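Local coordinates for protein GphF Dehydratase 1 (Archangium violaceum, PDB 6MBF) that probably dehydrates polyketide intermediates, and may also move their double bond or epimerise them, as a double-hotdog dehydratase domain of the gephyronic acid polyketide synthase, at residues I160-G163 / P164-N168; A194-E197 / L198-L202; I47-G51 / V52-E56; D115-S118 / A119-R122; A212-Y215 / A216-H220. All blocks are in the same frame, centred on the assembly; numbering follows the deposited sequence.

Contact 1: I160-G163 / P164-N168; sequences IYYG and PRLRN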
loop_
_atom_site.group_PDB
_atom_site.type_symbol
_atom_site.label_atom_id
_atom_site.label_comp_id
_atom_site.label_asym_id
_atom_site.label_seq_id
_atom_site.Cartn_x
_atom_site.Cartn_y
_atom_site.Cartn_z
ATOM N N ILE A 160 -4.955 -14.340 -11.277
ATOM C CA ILE A 160 -6.334 -13.884 -11.377
ATOM C C ILE A 160 -6.550 -12.589 -10.611
ATOM O O ILE A 160 -7.555 -11.897 -10.840
ATOM C CB ILE A 160 -7.306 -14.973 -10.886
ATOM C CG1 ILE A 160 -6.985 -15.385 -9.446
ATOM C CG2 ILE A 160 -7.241 -16.180 -11.803
ATOM C CD1 ILE A 160 -8.037 -16.284 -8.833
ATOM N N TYR A 161 -5.632 -12.246 -9.700
ATOM C CA TYR A 161 -5.705 -11.005 -8.943
ATOM C C TYR A 161 -4.663 -9.975 -9.347
ATOM O O TYR A 161 -4.873 -8.788 -9.093
ATOM C CB TYR A 161 -5.526 -11.271 -7.444
ATOM C CG TYR A 161 -6.454 -12.312 -6.882
ATOM C CD1 TYR A 161 -7.819 -12.267 -7.134
ATOM C CD2 TYR A 161 -5.960 -13.344 -6.089
ATOM C CE1 TYR A 161 -8.678 -13.234 -6.603
ATOM C CE2 TYR A 161 -6.806 -14.312 -5.566
ATOM C CZ TYR A 161 -8.151 -14.250 -5.826
ATOM O OH TYR A 161 -8.975 -15.211 -5.289
ATOM N N TYR A 162 -3.553 -10.391 -9.944
ATOM C CA TYR A 162 -2.410 -9.508 -10.129
ATOM C C TYR A 162 -1.838 -9.674 -11.524
ATOM O O TYR A 162 -1.639 -10.805 -11.980
ATOM C CB TYR A 162 -1.316 -9.820 -9.113
ATOM C CG TYR A 162 -1.499 -9.209 -7.745
ATOM C CD1 TYR A 162 -1.361 -7.832 -7.554
ATOM C CD2 TYR A 162 -1.732 -10.013 -6.631
ATOM C CE1 TYR A 162 -1.494 -7.265 -6.291
ATOM C CE2 TYR A 162 -1.865 -9.456 -5.362
ATOM C CZ TYR A 162 -1.735 -8.084 -5.195
ATOM O OH TYR A 162 -1.856 -7.539 -3.928
ATOM N N GLY A 163 -1.545 -8.554 -12.175
ATOM C CA GLY A 163 -0.894 -8.563 -13.464
ATOM C C GLY A 163 0.619 -8.481 -13.375
ATOM O O GLY A 163 1.211 -8.444 -12.286
ATOM N N PRO A 164 1.278 -8.434 -14.539
ATOM C CA PRO A 164 2.744 -8.578 -14.573
ATOM C C PRO A 164 3.521 -7.416 -13.984
ATOM O O PRO A 164 4.725 -7.575 -13.745
ATOM C CB PRO A 164 3.053 -8.731 -16.069
ATOM C CG PRO A 164 1.864 -8.160 -16.772
ATOM C CD PRO A 164 0.685 -8.412 -15.889
ATOM N N ARG A 165 2.906 -6.253 -13.766
ATOM C CA ARG A 165 3.609 -5.173 -13.087
ATOM C C ARG A 165 3.700 -5.386 -11.585
ATOM O O ARG A 165 4.450 -4.660 -10.919
ATOM C CB ARG A 165 2.920 -3.834 -13.345
ATOM C CG ARG A 165 2.805 -3.454 -14.814
ATOM C CD ARG A 165 1.989 -2.189 -14.950
ATOM N NE ARG A 165 1.860 -1.781 -16.342
ATOM C CZ ARG A 165 2.665 -0.911 -16.939
ATOM N NH1 ARG A 165 3.655 -0.352 -16.260
ATOM N NH2 ARG A 165 2.473 -0.595 -18.214
ATOM N N LEU A 166 2.961 -6.358 -11.048
ATOM C CA LEU A 166 2.847 -6.551 -9.607
ATOM C C LEU A 166 3.324 -7.944 -9.197
ATOM O O LEU A 166 2.659 -8.646 -8.424
ATOM C CB LEU A 166 1.399 -6.296 -9.175
ATOM C CG LEU A 166 0.914 -4.874 -9.494
ATOM C CD1 LEU A 166 -0.573 -4.722 -9.260
ATOM C CD2 LEU A 166 1.699 -3.849 -8.666
ATOM N N ARG A 167 4.488 -8.351 -9.720
ATOM C CA ARG A 167 5.127 -9.620 -9.367
ATOM C C ARG A 167 6.592 -9.326 -9.056
ATOM O O ARG A 167 7.500 -9.774 -9.761
ATOM C CB ARG A 167 4.973 -10.645 -10.502
ATOM C CG ARG A 167 3.507 -10.934 -10.837
ATOM C CD ARG A 167 3.361 -11.783 -12.090
ATOM N NE ARG A 167 1.948 -11.895 -12.428
ATOM C CZ ARG A 167 1.465 -12.040 -13.660
ATOM N NH1 ARG A 167 2.287 -12.125 -14.705
ATOM N NH2 ARG A 167 0.148 -12.106 -13.841
ATOM N N ASN A 168 6.822 -8.572 -7.980
ATOM C CA ASN A 168 8.116 -7.949 -7.736
ATOM C C ASN A 168 8.908 -8.594 -6.605
ATOM O O ASN A 168 9.961 -8.062 -6.222
ATOM C CB ASN A 168 7.912 -6.458 -7.475
ATOM C CG ASN A 168 7.314 -5.752 -8.684
ATOM O OD1 ASN A 168 7.956 -5.667 -9.731
ATOM N ND2 ASN A 168 6.081 -5.261 -8.553
#

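Contact 2: A194-E197 / L198-L202; sequences ASYE and LHPAL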
loop_
_atom_site.group_PDB
_atom_site.type_symbol
_atom_site.label_atom_id
_atom_site.label_comp_id
_atom_site.label_asym_id
_atom_site.label_seq_id
_atom_site.Cartn_x
_atom_site.Cartn_y
_atom_site.Cartn_z
ATOM N N ALA A 194 11.443 8.812 -8.627
ATOM C CA ALA A 194 11.278 10.213 -8.269
ATOM C C ALA A 194 9.822 10.602 -8.058
ATOM O O ALA A 194 9.557 11.706 -7.571
ATOM C CB ALA A 194 11.898 11.109 -9.344
ATOM N N SER A 195 8.874 9.731 -8.401
ATOM C CA SER A 195 7.475 10.130 -8.418
ATOM C C SER A 195 6.737 9.829 -7.124
ATOM O O SER A 195 5.736 10.497 -6.837
ATOM C CB SER A 195 6.739 9.446 -9.577
ATOM O OG SER A 195 7.248 9.883 -10.824
ATOM N N TYR A 196 7.192 8.850 -6.351
ATOM C CA TYR A 196 6.478 8.377 -5.173
ATOM C C TYR A 196 7.359 8.489 -3.936
ATOM O O TYR A 196 8.588 8.375 -4.012
ATOM C CB TYR A 196 6.044 6.906 -5.321
ATOM C CG TYR A 196 5.048 6.644 -6.426
ATOM C CD1 TYR A 196 3.694 6.909 -6.254
ATOM C CD2 TYR A 196 5.463 6.120 -7.644
ATOM C CE1 TYR A 196 2.772 6.658 -7.281
ATOM C CE2 TYR A 196 4.563 5.863 -8.664
ATOM C CZ TYR A 196 3.217 6.134 -8.481
ATOM O OH TYR A 196 2.318 5.881 -9.497
ATOM N N GLU A 197 6.725 8.665 -2.777
ATOM C CA GLU A 197 7.482 8.521 -1.544
ATOM C C GLU A 197 7.927 7.077 -1.369
ATOM O O GLU A 197 9.116 6.802 -1.177
ATOM C CB GLU A 197 6.656 8.997 -0.352
ATOM C CG GLU A 197 5.959 10.348 -0.586
ATOM C CD GLU A 197 6.947 11.510 -0.743
ATOM O OE1 GLU A 197 6.532 12.603 -1.186
ATOM O OE2 GLU A 197 8.138 11.336 -0.440
ATOM N N LEU A 198 6.983 6.140 -1.452
ATOM C CA LEU A 198 7.286 4.709 -1.493
ATOM C C LEU A 198 6.408 4.094 -2.570
ATOM O O LEU A 198 5.179 4.083 -2.437
ATOM C CB LEU A 198 7.029 4.049 -0.142
ATOM C CG LEU A 198 7.386 2.567 -0.083
ATOM C CD1 LEU A 198 8.878 2.358 -0.320
ATOM C CD2 LEU A 198 6.972 1.992 1.241
ATOM N N HIS A 199 7.026 3.595 -3.639
ATOM C CA HIS A 199 6.249 3.133 -4.776
ATOM C C HIS A 199 5.192 2.120 -4.329
ATOM O O HIS A 199 5.526 1.139 -3.649
ATOM C CB HIS A 199 7.156 2.510 -5.840
ATOM C CG HIS A 199 6.536 2.486 -7.199
ATOM N ND1 HIS A 199 5.324 1.879 -7.449
ATOM C CD2 HIS A 199 6.944 3.015 -8.378
ATOM C CE1 HIS A 199 5.011 2.036 -8.723
ATOM N NE2 HIS A 199 5.974 2.727 -9.307
ATOM N N PRO A 200 3.916 2.341 -4.651
ATOM C CA PRO A 200 2.888 1.341 -4.307
ATOM C C PRO A 200 3.239 -0.065 -4.746
ATOM O O PRO A 200 2.921 -1.019 -4.027
ATOM C CB PRO A 200 1.643 1.872 -5.031
ATOM C CG PRO A 200 1.851 3.368 -5.048
ATOM C CD PRO A 200 3.331 3.565 -5.229
ATOM N N ALA A 201 3.897 -0.220 -5.900
ATOM C CA ALA A 201 4.261 -1.557 -6.364
ATOM C C ALA A 201 5.232 -2.226 -5.403
ATOM O O ALA A 201 5.170 -3.444 -5.192
ATOM C CB ALA A 201 4.871 -1.490 -7.764
ATOM N N LEU A 202 6.156 -1.450 -4.831
ATOM C CA LEU A 202 7.120 -2.027 -3.901
ATOM C C LEU A 202 6.449 -2.429 -2.588
ATOM O O LEU A 202 6.657 -3.539 -2.088
ATOM C CB LEU A 202 8.267 -1.041 -3.666
ATOM C CG LEU A 202 9.476 -1.572 -2.882
ATOM C CD1 LEU A 202 10.732 -0.865 -3.328
ATOM C CD2 LEU A 202 9.281 -1.368 -1.392
#

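Contact 3: I47-G51 / V52-E56; sequences IVVLG and VTYLE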
loop_
_atom_site.group_PDB
_atom_site.type_symbol
_atom_site.label_atom_id
_atom_site.label_comp_id
_atom_site.label_asym_id
_atom_site.label_seq_id
_atom_site.Cartn_x
_atom_site.Cartn_y
_atom_site.Cartn_z
ATOM N N ILE A 47 -11.749 -4.358 -11.395
ATOM C CA ILE A 47 -10.508 -3.639 -11.127
ATOM C C ILE A 47 -10.648 -2.928 -9.788
ATOM O O ILE A 47 -11.522 -2.072 -9.623
ATOM C CB ILE A 47 -10.198 -2.635 -12.244
ATOM C CG1 ILE A 47 -10.154 -3.326 -13.605
ATOM C CG2 ILE A 47 -8.876 -1.912 -11.946
ATOM C CD1 ILE A 47 -10.266 -2.358 -14.774
ATOM N N VAL A 48 -9.791 -3.276 -8.828
ATOM C CA VAL A 48 -9.873 -2.744 -7.467
ATOM C C VAL A 48 -8.557 -2.050 -7.132
ATOM O O VAL A 48 -7.489 -2.672 -7.175
ATOM C CB VAL A 48 -10.178 -3.845 -6.435
ATOM C CG1 VAL A 48 -10.159 -3.267 -5.021
ATOM C CG2 VAL A 48 -11.514 -4.517 -6.719
ATOM N N VAL A 49 -8.635 -0.764 -6.793
ATOM C CA VAL A 49 -7.438 -0.006 -6.444
ATOM C C VAL A 49 -6.809 -0.603 -5.192
ATOM O O VAL A 49 -7.484 -0.801 -4.176
ATOM C CB VAL A 49 -7.808 1.475 -6.261
ATOM C CG1 VAL A 49 -6.681 2.267 -5.566
ATOM C CG2 VAL A 49 -8.196 2.084 -7.619
ATOM N N LEU A 50 -5.511 -0.907 -5.268
ATOM C CA LEU A 50 -4.800 -1.471 -4.126
ATOM C C LEU A 50 -4.785 -0.492 -2.953
ATOM O O LEU A 50 -4.581 0.711 -3.132
ATOM C CB LEU A 50 -3.362 -1.819 -4.518
ATOM C CG LEU A 50 -3.082 -3.043 -5.391
ATOM C CD1 LEU A 50 -1.608 -3.054 -5.757
ATOM C CD2 LEU A 50 -3.455 -4.302 -4.631
ATOM N N GLY A 51 -4.997 -1.023 -1.747
ATOM C CA GLY A 51 -4.959 -0.201 -0.543
ATOM C C GLY A 51 -3.653 0.542 -0.320
ATOM O O GLY A 51 -3.644 1.607 0.305
ATOM N N VAL A 52 -2.533 0.006 -0.822
ATOM C CA VAL A 52 -1.265 0.714 -0.680
ATOM C C VAL A 52 -1.306 2.073 -1.366
ATOM O O VAL A 52 -0.542 2.969 -0.997
ATOM C CB VAL A 52 -0.075 -0.128 -1.208
ATOM C CG1 VAL A 52 0.254 -1.266 -0.245
ATOM C CG2 VAL A 52 -0.338 -0.650 -2.633
ATOM N N THR A 53 -2.183 2.238 -2.364
ATOM C CA THR A 53 -2.415 3.536 -2.984
ATOM C C THR A 53 -2.720 4.598 -1.935
ATOM O O THR A 53 -2.177 5.708 -1.985
ATOM C CB THR A 53 -3.574 3.424 -3.978
ATOM O OG1 THR A 53 -3.285 2.388 -4.933
ATOM C CG2 THR A 53 -3.808 4.752 -4.698
ATOM N N TYR A 54 -3.568 4.255 -0.963
ATOM C CA TYR A 54 -3.968 5.216 0.063
ATOM C C TYR A 54 -2.817 5.515 1.013
ATOM O O TYR A 54 -2.658 6.657 1.461
ATOM C CB TYR A 54 -5.173 4.677 0.838
ATOM C CG TYR A 54 -6.276 4.194 -0.072
ATOM C CD1 TYR A 54 -6.736 4.993 -1.112
ATOM C CD2 TYR A 54 -6.839 2.930 0.085
ATOM C CE1 TYR A 54 -7.738 4.555 -1.966
ATOM C CE2 TYR A 54 -7.845 2.480 -0.766
ATOM C CZ TYR A 54 -8.291 3.298 -1.788
ATOM O OH TYR A 54 -9.287 2.858 -2.638
ATOM N N LEU A 55 -2.010 4.507 1.340
ATOM C CA LEU A 55 -0.855 4.755 2.198
ATOM C C LEU A 55 0.127 5.707 1.525
ATOM O O LEU A 55 0.659 6.622 2.171
ATOM C CB LEU A 55 -0.176 3.431 2.550
ATOM C CG LEU A 55 -1.017 2.430 3.350
ATOM C CD1 LEU A 55 -0.216 1.168 3.643
ATOM C CD2 LEU A 55 -1.486 3.078 4.647
ATOM N N GLU A 56 0.367 5.520 0.220
ATOM C CA GLU A 56 1.262 6.422 -0.501
ATOM C C GLU A 56 0.702 7.840 -0.540
ATOM O O GLU A 56 1.431 8.811 -0.313
ATOM C CB GLU A 56 1.522 5.910 -1.925
ATOM C CG GLU A 56 2.143 6.971 -2.865
ATOM C CD GLU A 56 3.529 7.463 -2.435
ATOM O OE1 GLU A 56 4.166 6.882 -1.522
ATOM O OE2 GLU A 56 3.996 8.454 -3.031
HETATM O O HOH W 1 -9.600 0.253 -2.896
#

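Contact 4: D115-S118 / A119-R122; sequences DDES and AWTR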
loop_
_atom_site.group_PDB
_atom_site.type_symbol
_atom_site.label_atom_id
_atom_site.label_comp_id
_atom_site.label_asym_id
_atom_site.label_seq_id
_atom_site.Cartn_x
_atom_site.Cartn_y
_atom_site.Cartn_z
ATOM N N ASP A 115 -18.691 17.848 -8.286
ATOM C CA ASP A 115 -19.017 19.070 -7.563
ATOM C C ASP A 115 -20.183 18.885 -6.602
ATOM O O ASP A 115 -20.496 19.805 -5.839
ATOM C CB ASP A 115 -19.311 20.212 -8.543
ATOM C CG ASP A 115 -18.095 20.593 -9.380
ATOM O OD1 ASP A 115 -18.276 20.990 -10.552
ATOM O OD2 ASP A 115 -16.958 20.480 -8.871
ATOM N N ASP A 116 -20.823 17.720 -6.614
ATOM C CA ASP A 116 -21.838 17.367 -5.629
ATOM C C ASP A 116 -21.157 16.631 -4.477
ATOM O O ASP A 116 -20.685 15.501 -4.641
ATOM C CB ASP A 116 -22.932 16.514 -6.268
ATOM C CG ASP A 116 -23.908 15.951 -5.247
ATOM O OD1 ASP A 116 -24.494 14.878 -5.510
ATOM O OD2 ASP A 116 -24.078 16.574 -4.177
ATOM N N GLU A 117 -21.125 17.270 -3.304
ATOM C CA GLU A 117 -20.381 16.718 -2.177
ATOM C C GLU A 117 -20.882 15.332 -1.788
ATOM O O GLU A 117 -20.109 14.515 -1.272
ATOM C CB GLU A 117 -20.459 17.673 -0.983
ATOM C CG GLU A 117 -19.535 17.298 0.157
ATOM C CD GLU A 117 -18.101 17.108 -0.302
ATOM O OE1 GLU A 117 -17.566 18.020 -0.968
ATOM O OE2 GLU A 117 -17.516 16.043 -0.011
ATOM N N SER A 118 -22.156 15.035 -2.043
ATOM C CA SER A 118 -22.702 13.721 -1.721
ATOM C C SER A 118 -22.338 12.659 -2.750
ATOM O O SER A 118 -22.674 11.486 -2.553
ATOM C CB SER A 118 -24.226 13.797 -1.586
ATOM O OG SER A 118 -24.842 13.933 -2.854
ATOM N N ALA A 119 -21.667 13.032 -3.837
ATOM C CA ALA A 119 -21.241 12.068 -4.840
ATOM C C ALA A 119 -19.873 11.464 -4.542
ATOM O O ALA A 119 -19.373 10.678 -5.351
ATOM C CB ALA A 119 -21.223 12.721 -6.227
ATOM N N TRP A 120 -19.263 11.796 -3.409
ATOM C CA TRP A 120 -17.926 11.323 -3.077
ATOM C C TRP A 120 -18.010 10.121 -2.145
ATOM O O TRP A 120 -18.701 10.167 -1.123
ATOM C CB TRP A 120 -17.104 12.434 -2.429
ATOM C CG TRP A 120 -16.722 13.538 -3.359
ATOM C CD1 TRP A 120 -17.459 14.650 -3.659
ATOM C CD2 TRP A 120 -15.504 13.652 -4.104
ATOM N NE1 TRP A 120 -16.778 15.444 -4.546
ATOM C CE2 TRP A 120 -15.573 14.858 -4.834
ATOM C CE3 TRP A 120 -14.360 12.852 -4.227
ATOM C CZ2 TRP A 120 -14.542 15.286 -5.674
ATOM C CZ3 TRP A 120 -13.335 13.279 -5.060
ATOM C CH2 TRP A 120 -13.432 14.486 -5.773
ATOM N N THR A 121 -17.294 9.056 -2.494
ATOM C CA THR A 121 -17.252 7.836 -1.699
ATOM C C THR A 121 -15.966 7.817 -0.882
ATOM O O THR A 121 -14.876 7.973 -1.441
ATOM C CB THR A 121 -17.313 6.596 -2.594
ATOM O OG1 THR A 121 -18.556 6.581 -3.318
ATOM C CG2 THR A 121 -17.171 5.320 -1.766
ATOM N N ARG A 122 -16.099 7.612 0.425
ATOM C CA ARG A 122 -14.945 7.562 1.323
ATOM C C ARG A 122 -14.242 6.215 1.199
ATOM O O ARG A 122 -14.864 5.165 1.407
ATOM C CB ARG A 122 -15.377 7.796 2.771
ATOM C CG ARG A 122 -14.255 7.558 3.777
ATOM C CD ARG A 122 -14.735 7.723 5.232
ATOM N NE ARG A 122 -14.939 9.118 5.597
ATOM C CZ ARG A 122 -16.102 9.631 5.988
ATOM N NH1 ARG A 122 -17.181 8.862 6.075
ATOM N NH2 ARG A 122 -16.188 10.918 6.299
#

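Contact 5: A212-Y215 / A216-H220; sequences ALIY and AHESH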
loop_
_atom_site.group_PDB
_atom_site.type_symbol
_atom_site.label_atom_id
_atom_site.label_comp_id
_atom_site.label_asym_id
_atom_site.label_seq_id
_atom_site.Cartn_x
_atom_site.Cartn_y
_atom_site.Cartn_z
ATOM N N ALA A 212 1.885 -14.830 0.546
ATOM C CA ALA A 212 2.531 -16.089 0.188
ATOM C C ALA A 212 2.672 -17.003 1.398
ATOM O O ALA A 212 2.554 -18.225 1.274
ATOM C CB ALA A 212 3.898 -15.814 -0.447
ATOM N N LEU A 213 2.920 -16.435 2.583
ATOM C CA LEU A 213 2.977 -17.263 3.783
ATOM C C LEU A 213 1.597 -17.794 4.152
ATOM O O LEU A 213 1.432 -18.994 4.413
ATOM C CB LEU A 213 3.584 -16.472 4.942
ATOM C CG LEU A 213 5.034 -16.850 5.218
ATOM C CD1 LEU A 213 5.912 -16.432 4.038
ATOM C CD2 LEU A 213 5.504 -16.219 6.512
ATOM N N ILE A 214 0.589 -16.917 4.162
ATOM C CA ILE A 214 -0.773 -17.331 4.491
ATOM C C ILE A 214 -1.233 -18.462 3.572
ATOM O O ILE A 214 -1.721 -19.498 4.035
ATOM C CB ILE A 214 -1.731 -16.128 4.412
ATOM C CG1 ILE A 214 -1.430 -15.117 5.527
ATOM C CG2 ILE A 214 -3.174 -16.593 4.465
ATOM C CD1 ILE A 214 -2.064 -13.760 5.287
ATOM N N TYR A 215 -1.073 -18.283 2.258
ATOM C CA TYR A 215 -1.688 -19.181 1.282
ATOM C C TYR A 215 -0.966 -20.516 1.179
ATOM O O TYR A 215 -1.447 -21.414 0.474
ATOM C CB TYR A 215 -1.770 -18.492 -0.084
ATOM C CG TYR A 215 -2.751 -17.336 -0.088
ATOM C CD1 TYR A 215 -2.492 -16.172 -0.805
ATOM C CD2 TYR A 215 -3.936 -17.409 0.637
ATOM C CE1 TYR A 215 -3.403 -15.114 -0.808
ATOM C CE2 TYR A 215 -4.841 -16.358 0.645
ATOM C CZ TYR A 215 -4.564 -15.214 -0.078
ATOM O OH TYR A 215 -5.463 -14.179 -0.071
ATOM N N ALA A 216 0.151 -20.680 1.887
ATOM C CA ALA A 216 0.708 -22.012 2.073
ATOM C C ALA A 216 -0.228 -22.902 2.880
ATOM O O ALA A 216 -0.157 -24.130 2.757
ATOM C CB ALA A 216 2.072 -21.929 2.756
ATOM N N HIS A 217 -1.124 -22.312 3.676
ATOM C CA HIS A 217 -1.950 -23.056 4.616
ATOM C C HIS A 217 -3.449 -22.949 4.380
ATOM O O HIS A 217 -4.195 -23.743 4.965
ATOM C CB HIS A 217 -1.665 -22.595 6.053
ATOM C CG HIS A 217 -0.211 -22.576 6.399
ATOM N ND1 HIS A 217 0.499 -23.718 6.696
ATOM C CD2 HIS A 217 0.669 -21.551 6.485
ATOM C CE1 HIS A 217 1.754 -23.398 6.956
ATOM N NE2 HIS A 217 1.885 -22.090 6.832
ATOM N N GLU A 218 -3.917 -21.996 3.578
ATOM C CA GLU A 218 -5.344 -21.866 3.332
ATOM C C GLU A 218 -5.573 -21.265 1.951
ATOM O O GLU A 218 -4.644 -20.788 1.291
ATOM C CB GLU A 218 -6.031 -21.042 4.437
ATOM C CG GLU A 218 -5.414 -19.679 4.724
ATOM C CD GLU A 218 -6.047 -19.009 5.933
ATOM O OE1 GLU A 218 -5.333 -18.744 6.921
ATOM O OE2 GLU A 218 -7.271 -18.757 5.904
ATOM N N SER A 219 -6.832 -21.298 1.520
ATOM C CA SER A 219 -7.174 -21.015 0.131
ATOM C C SER A 219 -7.015 -19.537 -0.206
ATOM O O SER A 219 -7.271 -18.654 0.615
ATOM C CB SER A 219 -8.616 -21.451 -0.154
ATOM O OG SER A 219 -9.063 -20.994 -1.424
ATOM N N HIS A 220 -6.623 -19.271 -1.451
ATOM C CA HIS A 220 -6.593 -17.908 -1.960
ATOM C C HIS A 220 -7.923 -17.478 -2.575
ATOM O O HIS A 220 -8.024 -16.350 -3.070
ATOM C CB HIS A 220 -5.454 -17.746 -2.979
ATOM C CG HIS A 220 -5.687 -18.466 -4.268
ATOM N ND1 HIS A 220 -5.915 -19.823 -4.333
ATOM C CD2 HIS A 220 -5.724 -18.016 -5.547
ATOM C CE1 HIS A 220 -6.084 -20.179 -5.594
ATOM N NE2 HIS A 220 -5.971 -19.102 -6.351
#

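Contact 1: I160-G163 / P164-N168
Two hydrogen bonds join Tyr162 and Gly163 to the residues that follow them. Leu166 N donates to Gly163 O at 3.0 Å, which closes a type I beta turn with Pro164 and Arg165 at its corners. Further on, Arg167 reaches back: its chain is extended from CG to NE, and NH2 meets Tyr162 O at 2.9 Å near the guanidinium edge, with the oxygen 24° out of the guanidinium plane. The same flat group lies over the backbone, with Gly163 C 3.5 Å from its plane and toward its rim. Asn168 ND2 donates to Arg165 O at 2.9 Å, bonding back to the corner of the turn. The apolar part is carried by Tyr162 and Leu166, whose side chains cross at about a right angle. Leu166 CB comes within 3.6 Å of Tyr162 CD1, while Leu166 CD1 sits in plane at the ring edge. Tyr162-Gly163-Pro164 matches the YGP motif of polyketide synthase dehydratases; the phenol OH bonds to Asp204 and the ring meets that of His41, by family the probable catalytic pair. This loop joins helix 151-158 to strand 169-175 and packs on helix 200-214 through Tyr162 and Asn168.

Contact 2: A194-E197 / L198-L202
Tyr196 packs against both His199 and Pro200, and it meets each with a different side. Its edge points at the imidazole in an edge-to-face stack, the planes inclined at 50° and the centroids 4.4 Å apart; Tyr196 CE2 stands 3.5 Å above the histidine plane, toward the rim. One face of the phenol ring takes Pro200 CD, a CH-pi contact 3.7 Å from the ring centroid. With CG anti to the backbone N (chi1 -158°), the His199 ring turns forward along the chain, and ND1 accepts from Ala201 N at 3.0 Å. His199 is thus the N-cap of the helix, and Glu192 bonds to its NE2, which fixes the ring's rotation. An alanine in place of Tyr196 would probably leave the face of His199 and the CD of Pro200 without their aromatic partner and open a gap in this buried turn. Glu197 turns elsewhere, its carboxylate shared by Arg64 and Arg237. The turn leads from the loop after helix 187-190 into helix 200-214, with helix 52-65 alongside: Tyr196 touches Glu56 there, and Pro200 rests on Val52.

Contact 3: I47-G51 / V52-E56
The backbone carbonyls of Leu50 and Gly51 open helix 52-65 with short turns, Thr53 N donating to Leu50 O at 2.9 Å and Tyr54 N to Gly51 O at 2.9 Å; Leu55 N adds a weak bond to the latter oxygen. This is the start of a long helix of the double-hotdog fold, entered from the loop after strand 46-48. Thr53 grips the turn a second time. Its OG1 is anti to the carbonyl carbon (chi1 -56°), which carries it back over the turn to donate to Leu50 O at 2.8 Å, only 17° from the carbonyl plane, whereas the amide of the same residue comes from well above that plane. Leu50 O is therefore held by two donors of one residue, and the hydroxyl has a further partner in Tyr37 OH. Val49 crosses Thr53 at about a right angle, with CG1 3.5 Å from OG1. Leu50 and Val52 lie side by side and point the same way, Leu50 CB 3.8 Å from Val52 CG2; the Leu50 side chain is also about 4 Å from a bound magnesium ion. Tyr54 folds back over Gly51, with Leu50 O above one ring face. At the far end of the ring, one water bridges the two segments: it donates to Val49 O at 2.7 Å and lies 2.6 Å from Tyr54 OH.

Contact 4: D115-S118 / A119-R122
With CG anti to its own nitrogen (chi1 172°), Asp116 lays its carboxylate beside Ala119, Asp116 OD1 coming to 4.0 Å from Ala119 CB, and Ser118, with OG between nitrogen and carbonyl carbon (chi1 74°), brings its hydroxyl to that carboxylate. Ser118 OG donates to Asp116 OD1 at 2.8 Å, meeting it on the syn side and 28° out of the carboxylate plane. The weak bond from Ser118 N to Asp116 OD2 makes a loose Asx turn, while Ala119 N, 2.8 Å from Asp116 O, closes the short 3-10 turn that leads into strand 121-131. Replacing Asp116 by alanine would probably leave the Ser118 hydroxyl and amide without their acceptors and let the turn's first residues move more freely. Across the turn, Glu117 and Trp120 cross at about a right angle with carboxylate and indole almost parallel, Glu117 OE2 lying 3.9 Å from Trp120 CD1. Arg96 pairs with this carboxylate and also makes a cation-pi contact with the indole, while Trp120 NE1 bonds to Ser114 O.

Contact 5: A212-Y215 / A216-H220
This is a local helix-end contact: the last turn of helix 200-214 gives way to the loop before strand 224-234, and Tyr215 meets His220 across that bend. His220 CB lies almost exactly over the centre of the Tyr215 ring, a CH-pi contact of 3.7 Å to the centroid. His220 CG sits between backbone N and carbonyl carbon (chi1 70°), which turns the imidazole aside and leaves CB over the ring. Glu218 O sits near the ring plane at its edge and also takes a CA-H...O contact from Tyr215 CA at 3.4 Å. On the backbone, His217 N donates to Ile214 O at 2.9 Å and Ala216 N to Leu213 O at 3.3 Å; Glu218 N adds a weak third bond, to Ile214 O. Glu218 CG touches Ile214 CG2 at 3.8 Å, while its carboxylate goes on to Arg284, Asn257 and His260. Tyr215 OH bonds to Phe224 N. Here i to i+3 bonds close the last turn, as they often do at helix ends, in a long helix of this double-hotdog dehydratase.

Contacts 1, 2 and 3 meet around the interior of the double hotdog. Contacts 2 and 3 are joined in the approach to helix 200-214, where Glu197 N bonds to Glu56 OE2 (2.7 Å) and Leu198 N to Glu56 OE1 (2.9 Å). Contact 1 packs against contact 3 through Tyr162 OH and Leu50 CD2, 3.7 Å apart; the two flank His41 and Asp204, by family the probable catalytic pair, beside the bound magnesium ion. Contact 5, at the far end of the helix that contact 2 starts, reaches contact 1 through Tyr161 OH and His220 O, 2.7 Å apart. Contact 4 lies at the surface, about 7 Å from contact 3 at the nearest atoms, without touching.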